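Local coordinates for hypothetical protein PurS (Thermus thermophilus, PDB 2DGB) that belongs to the PurS family of small alpha/beta proteins, folds as an antiparallel sheet with two helices, and associates with a second copy of itself, at residues I46-E51 / E57-A62; M63-A68 / E73-E78; I10-K13 / L17-Q20. All coordinates share one frame; numbering follows the deposited sequence.

In the fold
Interactions 1 and 2 are successive halves of one layer: helix 53-67 lies first against the end of strand 37-49 and then against the start of strand 73-83, the two outer strands of the chain's antiparallel sheet, with strand 3-12 between them. Interaction 1 is mostly buried and joins apolar packing to a lysine-carbonyl bond. Interaction 2, nearer the chain's centre but only partly buried, depends on an aromatic face against bare helix backbone. Interaction 3 is smaller, partly buried, and lies on the other side of the chain's centre from interaction 1. There strand 3-12 meets the start of helix 19-30 through a single leucine methyl and a capping aspartate.

Interaction 1: I46-E51 / E57-A62; sequences IVFPAE and EEKAKA
Phe48 and Lys59 form the tight part of this contact. The ring meets the helix obliquely through its outer carbons: CE1 of Phe48 lies 3.6 Å from CB of Lys59, while CZ of Phe48 is 4.3 Å from the methyl CB of Ala60. With chi1 at 67°, the phenyl sits between its own backbone N and carbonyl carbon and is carried from the strand toward the helix. Phenylalanine suits this place because it is long enough to bridge a strand and a helix whose axes stay 9.8 Å apart, and the small Ala60 lets it approach. Met63 of the same helix and Pro34 of the second subunit also pack on the ring, making it part of a buried apolar layer.

Beyond the ring the contact opens out. Lys59 runs extended past CG and lays its methylene CD 4.0 Å from CB of Ala50. Its amino group then meets the backbone of the partly exposed Pro49, NZ of Lys59 donating to O of Pro49 over 2.9 Å. The donor stands above the carbonyl plane, 37° out of it. Lysine thus serves both environments, with an apolar stem beside Phe48 and Ala50 and a charged end at the partly exposed margin of the contact, where Glu55 offers a long, weak second partner.

Ile46 and Val47 pair with an antiparallel strand of the second subunit, which continues the sheet across the interface. The whole is a strand-turn-helix unit in which helix 53-67 folds back over its preceding strand, as in a two-layer alpha/beta sandwich.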
loop_
_atom_site.group_PDB
_atom_site.type_symbol
_atom_site.label_atom_id
_atom_site.label_comp_id
_atom_site.label_asym_id
_atom_site.label_seq_id
_atom_site.Cartn_x
_atom_site.Cartn_y
_atom_site.Cartn_z
ATOM N N ILE A 46 10.480 1.869 -0.251
ATOM C CA ILE A 46 11.803 1.892 0.342
ATOM C C ILE A 46 12.944 1.897 -0.672
ATOM O O ILE A 46 13.075 0.977 -1.486
ATOM C CB ILE A 46 11.990 0.675 1.276
ATOM C CG1 ILE A 46 10.801 0.567 2.237
ATOM C CG2 ILE A 46 13.304 0.798 2.038
ATOM C CD1 ILE A 46 10.921 -0.566 3.239
ATOM N N VAL A 47 13.758 2.946 -0.616
ATOM C CA VAL A 47 14.930 3.071 -1.479
ATOM C C VAL A 47 16.087 2.607 -0.602
ATOM O O VAL A 47 16.307 3.141 0.497
ATOM C CB VAL A 47 15.156 4.537 -1.925
ATOM C CG1 VAL A 47 16.443 4.649 -2.738
ATOM C CG2 VAL A 47 13.958 5.014 -2.750
ATOM N N PHE A 48 16.818 1.603 -1.080
ATOM C CA PHE A 48 17.916 1.034 -0.317
ATOM C C PHE A 48 18.950 0.388 -1.242
ATOM O O PHE A 48 18.652 0.089 -2.396
ATOM C CB PHE A 48 17.359 -0.024 0.629
ATOM C CG PHE A 48 16.796 -1.224 -0.082
ATOM C CD1 PHE A 48 17.521 -2.410 -0.149
ATOM C CD2 PHE A 48 15.556 -1.158 -0.712
ATOM C CE1 PHE A 48 17.020 -3.518 -0.836
ATOM C CE2 PHE A 48 15.044 -2.262 -1.405
ATOM C CZ PHE A 48 15.780 -3.443 -1.465
ATOM N N PRO A 49 20.167 0.134 -0.728
ATOM C CA PRO A 49 21.259 -0.479 -1.495
ATOM C C PRO A 49 21.327 -2.000 -1.395
ATOM O O PRO A 49 20.875 -2.594 -0.410
ATOM C CB PRO A 49 22.491 0.165 -0.879
ATOM C CG PRO A 49 22.131 0.144 0.570
ATOM C CD PRO A 49 20.676 0.636 0.565
ATOM N N ALA A 50 21.913 -2.621 -2.417
ATOM C CA ALA A 50 22.074 -4.074 -2.452
ATOM C C ALA A 50 23.096 -4.449 -3.526
ATOM O O ALA A 50 23.272 -3.722 -4.501
ATOM C CB ALA A 50 20.732 -4.751 -2.738
ATOM N N GLU A 51 23.758 -5.586 -3.346
ATOM C CA GLU A 51 24.772 -6.048 -4.290
ATOM C C GLU A 51 24.195 -6.340 -5.668
ATOM O O GLU A 51 24.822 -6.052 -6.693
ATOM C CB GLU A 51 25.449 -7.309 -3.746
ATOM C CG GLU A 51 26.401 -7.068 -2.582
ATOM C CD GLU A 51 27.751 -6.533 -3.037
ATOM O OE1 GLU A 51 28.268 -7.023 -4.070
ATOM O OE2 GLU A 51 28.303 -5.639 -2.359
ATOM N N GLU A 57 16.000 -8.352 -3.558
ATOM C CA GLU A 57 14.715 -9.003 -3.347
ATOM C C GLU A 57 14.721 -9.585 -1.941
ATOM O O GLU A 57 13.742 -9.469 -1.197
ATOM C CB GLU A 57 14.510 -10.121 -4.376
ATOM C CG GLU A 57 13.330 -11.050 -4.080
ATOM C CD GLU A 57 11.992 -10.510 -4.554
ATOM O OE1 GLU A 57 10.954 -11.088 -4.167
ATOM O OE2 GLU A 57 11.970 -9.522 -5.319
ATOM N N GLU A 58 15.846 -10.195 -1.577
ATOM C CA GLU A 58 16.003 -10.803 -0.265
ATOM C C GLU A 58 15.920 -9.760 0.834
ATOM O O GLU A 58 15.279 -9.988 1.864
ATOM C CB GLU A 58 17.345 -11.532 -0.170
ATOM C CG GLU A 58 17.529 -12.297 1.125
ATOM C CD GLU A 58 18.841 -13.055 1.165
ATOM O OE1 GLU A 58 19.022 -13.893 2.073
ATOM O OE2 GLU A 58 19.689 -12.806 0.287
ATOM N N LYS A 59 16.584 -8.623 0.624
ATOM C CA LYS A 59 16.562 -7.548 1.610
ATOM C C LYS A 59 15.158 -6.969 1.728
ATOM O O LYS A 59 14.703 -6.644 2.826
ATOM C CB LYS A 59 17.528 -6.429 1.221
ATOM C CG LYS A 59 18.996 -6.786 1.360
ATOM C CD LYS A 59 19.870 -5.580 1.049
ATOM C CE LYS A 59 21.319 -5.829 1.421
ATOM N NZ LYS A 59 22.113 -4.574 1.312
ATOM N N ALA A 60 14.475 -6.828 0.597
ATOM C CA ALA A 60 13.120 -6.283 0.609
ATOM C C ALA A 60 12.196 -7.144 1.475
ATOM O O ALA A 60 11.462 -6.629 2.317
ATOM C CB ALA A 60 12.577 -6.202 -0.800
ATOM N N LYS A 61 12.233 -8.456 1.264
ATOM C CA LYS A 61 11.392 -9.358 2.036
ATOM C C LYS A 61 11.812 -9.415 3.506
ATOM O O LYS A 61 10.984 -9.687 4.381
ATOM C CB LYS A 61 11.414 -10.766 1.433
ATOM C CG LYS A 61 10.966 -10.832 -0.027
ATOM C CD LYS A 61 10.212 -12.124 -0.335
ATOM C CE LYS A 61 11.010 -13.368 0.049
ATOM N NZ LYS A 61 12.285 -13.485 -0.710
ATOM N N ALA A 62 13.090 -9.158 3.778
ATOM C CA ALA A 62 13.588 -9.183 5.153
ATOM C C ALA A 62 13.051 -7.977 5.919
ATOM O O ALA A 62 12.753 -8.063 7.114
ATOM C CB ALA A 62 15.118 -9.167 5.167
#

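Interaction 2: M63-A68 / E73-E78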
loop_
_atom_site.group_PDB
_atom_site.type_symbol
_atom_site.label_atom_id
_atom_site.label_comp_id
_atom_site.label_asym_id
_atom_site.label_seq_id
_atom_site.Cartn_x
_atom_site.Cartn_y
_atom_site.Cartn_z
HETATM N N MSE A 63 12.934 -6.851 5.226
HETATM C CA MSE A 63 12.430 -5.638 5.853
HETATM C C MSE A 63 10.925 -5.775 6.089
HETATM O O MSE A 63 10.393 -5.293 7.084
HETATM C CB MSE A 63 12.764 -4.423 4.979
HETATM C CG MSE A 63 14.266 -4.269 4.744
HETATM SE SE MSE A 63 14.773 -2.667 3.790
HETATM C CE MSE A 63 14.311 -3.224 2.000
ATOM N N GLY A 64 10.241 -6.448 5.173
ATOM C CA GLY A 64 8.819 -6.668 5.348
ATOM C C GLY A 64 8.618 -7.526 6.588
ATOM O O GLY A 64 7.763 -7.241 7.421
ATOM N N ALA A 65 9.423 -8.576 6.714
ATOM C CA ALA A 65 9.343 -9.477 7.857
ATOM C C ALA A 65 9.687 -8.746 9.152
ATOM O O ALA A 65 9.105 -9.012 10.204
ATOM C CB ALA A 65 10.293 -10.658 7.655
ATOM N N LEU A 66 10.634 -7.818 9.074
ATOM C CA LEU A 66 11.046 -7.056 10.247
ATOM C C LEU A 66 10.020 -6.008 10.683
ATOM O O LEU A 66 9.857 -5.749 11.878
ATOM C CB LEU A 66 12.384 -6.362 9.974
ATOM C CG LEU A 66 13.618 -7.254 9.792
ATOM C CD1 LEU A 66 14.795 -6.412 9.330
ATOM C CD2 LEU A 66 13.945 -7.958 11.105
ATOM N N LEU A 67 9.325 -5.418 9.717
ATOM C CA LEU A 67 8.356 -4.366 10.002
ATOM C C LEU A 67 6.921 -4.793 10.268
ATOM O O LEU A 67 6.183 -4.071 10.942
ATOM C CB LEU A 67 8.352 -3.343 8.867
ATOM C CG LEU A 67 9.686 -2.677 8.538
ATOM C CD1 LEU A 67 9.446 -1.656 7.445
ATOM C CD2 LEU A 67 10.273 -2.011 9.772
ATOM N N ALA A 68 6.512 -5.942 9.736
ATOM C CA ALA A 68 5.144 -6.410 9.944
ATOM C C ALA A 68 5.004 -7.177 11.253
ATOM O O ALA A 68 5.928 -7.859 11.674
ATOM C CB ALA A 68 4.710 -7.302 8.781
ATOM N N GLU A 73 -0.204 -9.211 11.118
ATOM C CA GLU A 73 -0.069 -8.651 9.786
ATOM C C GLU A 73 0.685 -9.594 8.867
ATOM O O GLU A 73 1.299 -10.562 9.308
ATOM C CB GLU A 73 0.696 -7.326 9.833
ATOM C CG GLU A 73 0.068 -6.241 10.676
ATOM C CD GLU A 73 0.922 -4.995 10.713
ATOM O OE1 GLU A 73 2.115 -5.101 11.056
ATOM O OE2 GLU A 73 0.405 -3.911 10.396
ATOM N N VAL A 74 0.625 -9.283 7.580
ATOM C CA VAL A 74 1.323 -10.034 6.551
ATOM C C VAL A 74 1.899 -8.969 5.628
ATOM O O VAL A 74 1.307 -7.898 5.465
ATOM C CB VAL A 74 0.366 -10.935 5.738
ATOM C CG1 VAL A 74 -0.192 -12.045 6.626
ATOM C CG2 VAL A 74 -0.758 -10.102 5.154
ATOM N N TYR A 75 3.060 -9.239 5.047
ATOM C CA TYR A 75 3.658 -8.273 4.137
ATOM C C TYR A 75 3.698 -8.888 2.757
ATOM O O TYR A 75 3.629 -10.108 2.606
ATOM C CB TYR A 75 5.078 -7.897 4.586
ATOM C CG TYR A 75 6.077 -9.037 4.549
ATOM C CD1 TYR A 75 6.804 -9.329 3.391
ATOM C CD2 TYR A 75 6.298 -9.824 5.675
ATOM C CE1 TYR A 75 7.730 -10.381 3.363
ATOM C CE2 TYR A 75 7.215 -10.874 5.659
ATOM C CZ TYR A 75 7.928 -11.147 4.509
ATOM O OH TYR A 75 8.851 -12.176 4.527
ATOM N N ALA A 76 3.802 -8.037 1.748
ATOM C CA ALA A 76 3.869 -8.503 0.376
ATOM C C ALA A 76 4.741 -7.547 -0.423
ATOM O O ALA A 76 4.531 -6.331 -0.383
ATOM C CB ALA A 76 2.469 -8.563 -0.224
ATOM N N LEU A 77 5.730 -8.090 -1.126
ATOM C CA LEU A 77 6.599 -7.260 -1.951
ATOM C C LEU A 77 5.838 -7.056 -3.255
ATOM O O LEU A 77 5.861 -7.914 -4.138
ATOM C CB LEU A 77 7.935 -7.969 -2.209
ATOM C CG LEU A 77 8.986 -7.187 -3.009
ATOM C CD1 LEU A 77 9.179 -5.790 -2.412
ATOM C CD2 LEU A 77 10.296 -7.962 -3.010
ATOM N N GLU A 78 5.149 -5.924 -3.355
ATOM C CA GLU A 78 4.341 -5.603 -4.523
ATOM C C GLU A 78 5.155 -5.308 -5.784
ATOM O O GLU A 78 4.722 -5.621 -6.894
ATOM C CB GLU A 78 3.437 -4.416 -4.197
ATOM C CG GLU A 78 2.458 -4.033 -5.290
ATOM C CD GLU A 78 1.459 -5.133 -5.597
ATOM O OE1 GLU A 78 1.163 -5.940 -4.687
ATOM O OE2 GLU A 78 0.957 -5.179 -6.742
#
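Helix and strand run nearly antiparallel, at 161°, and their backbones come close at Gly64 and Tyr75, with CA atoms 5.5 Å apart. Glycine suits this position because the tyrosine ring lies directly on the helix backbone; a chi1 of 65°, which tucks the ring between the N and C of its own residue, lays its face there. C of Gly64 stands 3.4 Å above the ring plane, and N of Ala65 over the same face, both offset toward the rim. CA of Gly64 makes a CH-pi contact, 4.0 Å from the centroid of the Tyr75 ring. Farther along the ring, CB of Ala65 touches CE2 of Tyr75 at 3.7 Å. At the end of the helix, Ala68 puts its methyl near the plane of the ring, at its edge. Glu73 also meets Ala68: OE1 of Glu73 lies 3.5 Å from CA of Ala68, and accepts a hydrogen bond from N of Asn69, tying the strand's first residue to the turn after the helix.

Strand 73-83 bonds through its backbone to strand 3-12. Leu67 packs on Ile10 of strand 3-12, Leu44 of strand 37-49 and Leu28 of the second subunit, while the selenomethionine Met63 packs on Ile46.

Interaction 3: I10-K13 / L17-Q20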
loop_
_atom_site.group_PDB
_atom_site.type_symbol
_atom_site.label_atom_id
_atom_site.label_comp_id
_atom_site.label_asym_id
_atom_site.label_seq_id
_atom_site.Cartn_x
_atom_site.Cartn_y
_atom_site.Cartn_z
ATOM N N ILE A 10 1.907 -3.732 3.822
ATOM C CA ILE A 10 1.803 -4.365 5.131
ATOM C C ILE A 10 0.339 -4.250 5.519
ATOM O O ILE A 10 -0.169 -3.162 5.804
ATOM C CB ILE A 10 2.723 -3.672 6.170
ATOM C CG1 ILE A 10 4.193 -3.845 5.745
ATOM C CG2 ILE A 10 2.507 -4.278 7.542
ATOM C CD1 ILE A 10 5.206 -3.160 6.659
ATOM N N GLU A 11 -0.352 -5.381 5.501
ATOM C CA GLU A 11 -1.769 -5.377 5.800
ATOM C C GLU A 11 -2.106 -6.334 6.934
ATOM O O GLU A 11 -1.313 -7.206 7.289
ATOM C CB GLU A 11 -2.548 -5.750 4.533
ATOM C CG GLU A 11 -1.981 -5.102 3.263
ATOM C CD GLU A 11 -2.799 -5.397 2.012
ATOM O OE1 GLU A 11 -3.340 -6.513 1.891
ATOM O OE2 GLU A 11 -2.889 -4.509 1.140
ATOM N N LEU A 12 -3.295 -6.150 7.490
ATOM C CA LEU A 12 -3.789 -6.974 8.584
ATOM C C LEU A 12 -4.191 -8.345 8.063
ATOM O O LEU A 12 -4.722 -8.455 6.963
ATOM C CB LEU A 12 -5.015 -6.309 9.204
ATOM C CG LEU A 12 -4.811 -4.878 9.696
ATOM C CD1 LEU A 12 -6.145 -4.268 10.071
ATOM C CD2 LEU A 12 -3.860 -4.888 10.874
ATOM N N LYS A 13 -3.944 -9.389 8.846
ATOM C CA LYS A 13 -4.340 -10.727 8.428
ATOM C C LYS A 13 -5.863 -10.760 8.451
ATOM O O LYS A 13 -6.495 -10.011 9.204
ATOM C CB LYS A 13 -3.787 -11.782 9.385
ATOM C CG LYS A 13 -2.289 -12.005 9.261
ATOM C CD LYS A 13 -1.821 -13.171 10.128
ATOM C CE LYS A 13 -0.312 -13.361 10.034
ATOM N NZ LYS A 13 0.165 -14.482 10.895
ATOM N N LEU A 17 -9.749 -7.446 13.233
ATOM C CA LEU A 17 -10.720 -6.371 13.077
ATOM C C LEU A 17 -10.058 -5.115 12.502
ATOM O O LEU A 17 -9.038 -4.659 13.012
ATOM C CB LEU A 17 -11.359 -6.050 14.428
ATOM C CG LEU A 17 -12.477 -5.010 14.391
ATOM C CD1 LEU A 17 -13.650 -5.567 13.607
ATOM C CD2 LEU A 17 -12.901 -4.651 15.802
ATOM N N ASP A 18 -10.645 -4.563 11.441
ATOM C CA ASP A 18 -10.125 -3.358 10.793
ATOM C C ASP A 18 -11.153 -2.227 10.900
ATOM O O ASP A 18 -11.911 -1.975 9.960
ATOM C CB ASP A 18 -9.831 -3.642 9.314
ATOM C CG ASP A 18 -9.182 -2.462 8.603
ATOM O OD1 ASP A 18 -9.205 -1.337 9.146
ATOM O OD2 ASP A 18 -8.660 -2.657 7.485
ATOM N N PRO A 19 -11.176 -1.517 12.041
ATOM C CA PRO A 19 -12.128 -0.419 12.241
ATOM C C PRO A 19 -12.076 0.692 11.194
ATOM O O PRO A 19 -13.113 1.180 10.754
ATOM C CB PRO A 19 -11.793 0.083 13.651
ATOM C CG PRO A 19 -10.345 -0.264 13.806
ATOM C CD PRO A 19 -10.267 -1.639 13.195
ATOM N N GLN A 20 -10.878 1.097 10.798
ATOM C CA GLN A 20 -10.754 2.149 9.802
ATOM C C GLN A 20 -11.413 1.685 8.500
ATOM O O GLN A 20 -12.177 2.427 7.884
ATOM C CB GLN A 20 -9.276 2.493 9.574
ATOM C CG GLN A 20 -9.041 3.639 8.601
ATOM C CD GLN A 20 -9.836 4.890 8.956
ATOM O OE1 GLN A 20 -9.919 5.282 10.121
ATOM N NE2 GLN A 20 -10.409 5.532 7.944
#
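Leu12 and Asp18 meet at about a right angle, the leucine closing the strand and the aspartate opening the helix that follows. The aspartate can be traced outward from its root. CB of Asp18, its apolar part, lies 3.8 Å from the methyl CD1 of Leu12. The next atom, CG of Asp18, is equally near that methyl, so the leucine tip rests alongside the base of the carboxylate. Chi1 at -175° sets CG opposite the backbone N, from where the two oxygens part toward different partners. OD1 of Asp18 accepts a hydrogen bond from N of Gly21, and OD2, still 4.0 Å from CD1 of Leu12, accepts one from N of Val40.

The first of these bonds makes Asp18 the N-cap of helix 19-30. Aspartate is a familiar choice there, since its short chain lets an oxygen fold back to a backbone N-H of the first turn that has no carbonyl partner. Proline is equally at home in the next position, having no N-H to satisfy, and Pro19 follows at once. The positive end of the helix would probably favour a charged carboxylate. The second bond reaches strand 37-49, so this one buried side chain fastens the helix start to the strand to which the helix leads.

Leucine suits the other side because it needs no polar partner. CD1 of Leu12 also approaches O of Leu17, at 4.1 Å. Arg39 packs against both Leu12 and Asp18. After the strand ends, Lys13 sends NZ to a hydrogen bond with O of Pro70.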